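Long-range contact in phosphoenolpyruvate-protein phosphotransferase (Coxiella burnetii, PDB 3TRC), which probably transfers the phosphoryl group of phosphoenolpyruvate to a histidine of a partner protein, this chain being its GAF domain: residues A[85-97]-A[136-149]. Sequence-based numbering, arbitrary orientation.
With NA (sodium ion), chain C.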
# COMPACT_ATOMS: atom_id res chain seq x y z
N GLU A 85 -16.68 3.97 -16.05
CA GLU A 85 -17.40 5.23 -16.13
C GLU A 85 -17.90 5.70 -14.77
O GLU A 85 -17.95 6.90 -14.51
CB GLU A 85 -18.57 5.12 -17.11
CG GLU A 85 -18.13 4.87 -18.53
CD GLU A 85 -17.20 5.95 -19.06
OE1 GLU A 85 -17.42 7.14 -18.77
OE2 GLU A 85 -16.25 5.61 -19.79
N ARG A 86 -18.25 4.76 -13.91
CA ARG A 86 -18.67 5.13 -12.56
C ARG A 86 -17.49 5.59 -11.72
O ARG A 86 -17.65 6.38 -10.78
CB ARG A 86 -19.36 3.96 -11.87
CG ARG A 86 -20.75 3.67 -12.39
CD ARG A 86 -21.48 2.76 -11.42
NE ARG A 86 -22.74 2.28 -11.97
CZ ARG A 86 -23.44 1.28 -11.44
NH1 ARG A 86 -22.99 0.66 -10.36
NH2 ARG A 86 -24.58 0.90 -12.00
N GLU A 87 -16.30 5.10 -12.06
CA GLU A 87 -15.12 5.31 -11.23
C GLU A 87 -15.40 4.89 -9.79
O GLU A 87 -14.93 5.51 -8.85
CB GLU A 87 -14.64 6.76 -11.32
CG GLU A 87 -14.15 7.13 -12.72
CD GLU A 87 -13.52 8.50 -12.81
OE1 GLU A 87 -13.55 9.25 -11.81
OE2 GLU A 87 -12.98 8.83 -13.88
N GLU A 88 -16.18 3.82 -9.65
CA GLU A 88 -16.52 3.22 -8.36
C GLU A 88 -16.49 1.72 -8.52
O GLU A 88 -16.71 1.20 -9.62
CB GLU A 88 -17.93 3.59 -7.93
CG GLU A 88 -18.26 5.06 -7.82
CD GLU A 88 -19.74 5.27 -7.54
OE1 GLU A 88 -20.49 4.28 -7.57
OE2 GLU A 88 -20.14 6.43 -7.27
N PRO A 89 -16.25 0.99 -7.42
CA PRO A 89 -16.32 -0.47 -7.53
C PRO A 89 -17.74 -0.97 -7.83
O PRO A 89 -18.73 -0.37 -7.40
CB PRO A 89 -15.87 -0.95 -6.15
CG PRO A 89 -15.07 0.18 -5.59
CD PRO A 89 -15.73 1.42 -6.12
N ILE A 90 -17.82 -2.05 -8.59
CA ILE A 90 -19.06 -2.79 -8.76
C ILE A 90 -18.83 -4.19 -8.20
O ILE A 90 -17.93 -4.91 -8.63
CB ILE A 90 -19.50 -2.86 -10.24
CG1 ILE A 90 -19.71 -1.44 -10.79
CG2 ILE A 90 -20.78 -3.67 -10.37
CD1 ILE A 90 -20.23 -1.41 -12.22
N ASN A 91 -19.64 -4.55 -7.21
CA ASN A 91 -19.49 -5.78 -6.45
C ASN A 91 -20.80 -6.56 -6.53
O ASN A 91 -21.82 -6.13 -5.96
CB ASN A 91 -19.17 -5.41 -5.00
CG ASN A 91 -18.76 -6.60 -4.14
OD1 ASN A 91 -19.03 -7.75 -4.47
ND2 ASN A 91 -18.10 -6.31 -3.02
N LEU A 92 -20.79 -7.68 -7.24
CA LEU A 92 -22.02 -8.43 -7.51
C LEU A 92 -21.87 -9.91 -7.17
O LEU A 92 -20.78 -10.46 -7.26
CB LEU A 92 -22.39 -8.29 -8.98
CG LEU A 92 -22.48 -6.87 -9.53
CD1 LEU A 92 -22.53 -6.86 -11.05
CD2 LEU A 92 -23.67 -6.14 -8.93
N ALA A 93 -22.98 -10.54 -6.82
CA ALA A 93 -23.00 -11.98 -6.56
C ALA A 93 -23.18 -12.79 -7.85
O ALA A 93 -22.72 -13.93 -7.94
CB ALA A 93 -24.08 -12.33 -5.57
N ASP A 94 -23.84 -12.20 -8.84
CA ASP A 94 -24.09 -12.91 -10.09
C ASP A 94 -24.03 -11.96 -11.29
O ASP A 94 -25.06 -11.49 -11.78
CB ASP A 94 -25.45 -13.62 -10.04
CG ASP A 94 -25.50 -14.86 -10.91
OD1 ASP A 94 -24.68 -14.99 -11.84
OD2 ASP A 94 -26.38 -15.71 -10.66
N ALA A 95 -22.81 -11.69 -11.76
CA ALA A 95 -22.58 -10.73 -12.84
C ALA A 95 -23.42 -10.96 -14.10
O ALA A 95 -23.93 -10.00 -14.66
CB ALA A 95 -21.09 -10.67 -13.19
N PRO A 96 -23.55 -12.22 -14.55
CA PRO A 96 -24.31 -12.45 -15.78
C PRO A 96 -25.75 -11.97 -15.72
O PRO A 96 -26.36 -11.76 -16.77
CB PRO A 96 -24.25 -13.97 -15.95
CG PRO A 96 -22.95 -14.35 -15.29
CD PRO A 96 -22.88 -13.45 -14.08
N LEU A 97 -26.29 -11.79 -14.52
CA LEU A 97 -27.67 -11.30 -14.38
C LEU A 97 -27.77 -9.78 -14.47
O LEU A 97 -28.87 -9.24 -14.58
CB LEU A 97 -28.30 -11.80 -13.07
CG LEU A 97 -28.27 -13.32 -12.85
CD1 LEU A 97 -29.03 -13.68 -11.58
CD2 LEU A 97 -28.84 -14.04 -14.06
N GLU A 136 -18.41 -19.14 -7.39
CA GLU A 136 -19.53 -19.07 -6.46
C GLU A 136 -20.34 -17.82 -6.78
O GLU A 136 -19.79 -16.79 -7.17
CB GLU A 136 -19.05 -19.00 -5.01
CG GLU A 136 -18.33 -20.24 -4.52
CD GLU A 136 -19.29 -21.30 -4.01
OE1 GLU A 136 -20.45 -20.97 -3.71
OE2 GLU A 136 -18.87 -22.48 -3.89
N SER A 137 -21.66 -17.91 -6.61
CA SER A 137 -22.51 -16.75 -6.78
C SER A 137 -22.55 -15.94 -5.48
O SER A 137 -23.60 -15.79 -4.85
CB SER A 137 -23.92 -17.16 -7.22
OG SER A 137 -23.90 -17.73 -8.51
N HIS A 138 -21.39 -15.44 -5.08
CA HIS A 138 -21.24 -14.66 -3.86
C HIS A 138 -20.61 -13.34 -4.23
O HIS A 138 -19.66 -13.31 -5.01
CB HIS A 138 -20.29 -15.35 -2.89
CG HIS A 138 -20.81 -16.62 -2.32
ND1 HIS A 138 -20.08 -17.39 -1.44
CD2 HIS A 138 -21.99 -17.27 -2.51
CE1 HIS A 138 -20.79 -18.46 -1.11
NE2 HIS A 138 -21.94 -18.41 -1.74
N HIS A 139 -21.09 -12.25 -3.66
CA HIS A 139 -20.35 -11.01 -3.80
C HIS A 139 -19.10 -11.08 -2.94
O HIS A 139 -18.87 -12.06 -2.22
CB HIS A 139 -21.22 -9.80 -3.45
CG HIS A 139 -21.52 -9.68 -1.99
ND1 HIS A 139 -22.61 -10.30 -1.40
CD2 HIS A 139 -20.90 -9.00 -1.00
CE1 HIS A 139 -22.63 -10.00 -0.11
NE2 HIS A 139 -21.60 -9.22 0.15
N PHE A 140 -18.26 -10.06 -3.03
CA PHE A 140 -17.03 -10.01 -2.25
C PHE A 140 -17.24 -9.24 -0.95
O PHE A 140 -17.85 -8.18 -0.94
CB PHE A 140 -15.89 -9.42 -3.09
CG PHE A 140 -15.43 -10.33 -4.19
CD1 PHE A 140 -14.28 -11.09 -4.05
CD2 PHE A 140 -16.17 -10.46 -5.36
CE1 PHE A 140 -13.86 -11.95 -5.06
CE2 PHE A 140 -15.76 -11.30 -6.38
CZ PHE A 140 -14.60 -12.05 -6.22
N ALA A 141 -16.74 -9.81 0.14
CA ALA A 141 -16.99 -9.24 1.45
C ALA A 141 -16.26 -7.91 1.63
O ALA A 141 -15.37 -7.56 0.85
CB ALA A 141 -16.58 -10.22 2.54
N GLU A 142 -16.65 -7.17 2.67
CA GLU A 142 -16.12 -5.82 2.89
C GLU A 142 -14.60 -5.74 2.93
O GLU A 142 -14.01 -4.84 2.34
CB GLU A 142 -16.70 -5.25 4.19
CG GLU A 142 -16.31 -3.82 4.47
CD GLU A 142 -16.95 -3.29 5.75
OE1 GLU A 142 -17.40 -4.11 6.57
OE2 GLU A 142 -16.99 -2.06 5.92
N GLU A 143 -13.96 -6.67 3.64
CA GLU A 143 -12.51 -6.65 3.73
C GLU A 143 -11.85 -7.00 2.40
O GLU A 143 -10.74 -6.55 2.11
CB GLU A 143 -12.00 -7.58 4.85
CG GLU A 143 -12.22 -9.08 4.60
CD GLU A 143 -13.58 -9.57 5.08
OE1 GLU A 143 -14.53 -8.77 5.21
OE2 GLU A 143 -13.70 -10.79 5.34
N GLU A 144 -12.54 -7.80 1.59
CA GLU A 144 -12.03 -8.16 0.28
C GLU A 144 -12.03 -6.94 -0.62
O GLU A 144 -11.06 -6.67 -1.32
CB GLU A 144 -12.88 -9.25 -0.35
CG GLU A 144 -12.91 -10.56 0.43
CD GLU A 144 -13.58 -11.66 -0.37
OE1 GLU A 144 -12.88 -12.28 -1.20
OE2 GLU A 144 -14.80 -11.89 -0.19
N GLU A 145 -13.13 -6.20 -0.60
CA GLU A 145 -13.22 -5.00 -1.42
C GLU A 145 -12.19 -3.96 -0.97
O GLU A 145 -11.49 -3.39 -1.79
CB GLU A 145 -14.64 -4.43 -1.43
CG GLU A 145 -14.78 -3.23 -2.35
CD GLU A 145 -16.20 -2.71 -2.45
OE1 GLU A 145 -17.15 -3.50 -2.29
OE2 GLU A 145 -16.36 -1.49 -2.69
N ALA A 146 -12.10 -3.73 0.34
CA ALA A 146 -11.15 -2.76 0.88
C ALA A 146 -9.71 -3.12 0.51
O ALA A 146 -8.91 -2.26 0.14
CB ALA A 146 -11.31 -2.65 2.40
N PHE A 147 -9.40 -4.40 0.61
CA PHE A 147 -8.09 -4.91 0.21
C PHE A 147 -7.81 -4.61 -1.26
O PHE A 147 -6.76 -4.06 -1.61
CB PHE A 147 -8.04 -6.41 0.44
CG PHE A 147 -6.86 -7.08 -0.18
CD1 PHE A 147 -5.62 -7.02 0.42
CD2 PHE A 147 -6.99 -7.75 -1.38
CE1 PHE A 147 -4.53 -7.63 -0.16
CE2 PHE A 147 -5.91 -8.36 -1.96
CZ PHE A 147 -4.68 -8.30 -1.36
N CYS A 148 -8.76 -4.96 -2.11
CA CYS A 148 -8.58 -4.78 -3.55
C CYS A 148 -8.52 -3.30 -3.95
O CYS A 148 -7.76 -2.92 -4.85
CB CYS A 148 -9.68 -5.51 -4.32
SG CYS A 148 -9.58 -7.30 -4.32
N VAL A 149 -9.31 -2.46 -3.30
CA VAL A 149 -9.31 -1.03 -3.57
C VAL A 149 -7.98 -0.42 -3.16
O VAL A 149 -7.37 0.34 -3.91
CB VAL A 149 -10.47 -0.31 -2.88
CG1 VAL A 149 -10.26 1.20 -2.88
CG2 VAL A 149 -11.79 -0.67 -3.55
NA NA C . -15.64 2.81 -19.57
O HOH W 1 -25.85 -18.72 -9.80
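The side-chain amide of Asn91 grips the backbone N and O of Phe140 with its two ends. Asn91 OD1 accepts from Phe140 N at 2.8 Å, on a lone pair in the carbonyl plane, and the bond is nearly straight (169°). Asn91 ND2 gives one hydrogen to Phe140 O, also at 2.8 Å. The second hydrogen of Asn91 ND2 goes to Glu145 OE1 at 3.1 Å, close to the amide plane. Three bonds thus fix the rotation of the amide. CG of Asn91 lies anti to the backbone N (chi1 -170°), which carries the group across to the other segment. Glu145 reaches back with an extended chain from the first turn of helix 142-164. Its carboxylate is met on the anti side, somewhat out of its plane, and that plane is turned 60° from that of the amide. The other oxygen, Glu145 OE2, lies against the Pro89 ring, 3.5 Å from CB of Pro89. Farther along the helix, Val149 CG2 touches Pro89 CG at 4.0 Å.

Asn91 OD1 also lies at the edge of the Phe140 ring, near its plane, and this ring packs on Leu116. CB of His139 also lies close to Asn91 OD1. Beyond Asn91 the backbones pack directly. Leu92 O faces the CA-H of His139, and Ala93 O that of Ser137, with 3.1 Å between Ala93 O and Ser137 CA. Asp94 OD1 is hydrogen-bonded to His113.

Strand 90-92 is an outer strand of the antiparallel sheet and pairs with strand 114-122. At the far end of the same segment, Glu85 binds sodium together with Tyr55 and Gly81. The contact ties this edge strand to the loop leading into helix 142-164, the last of this domain construct, an Asn side chain pairing with a backbone N-H and C=O within the sheet-and-helix fold of a GAF domain.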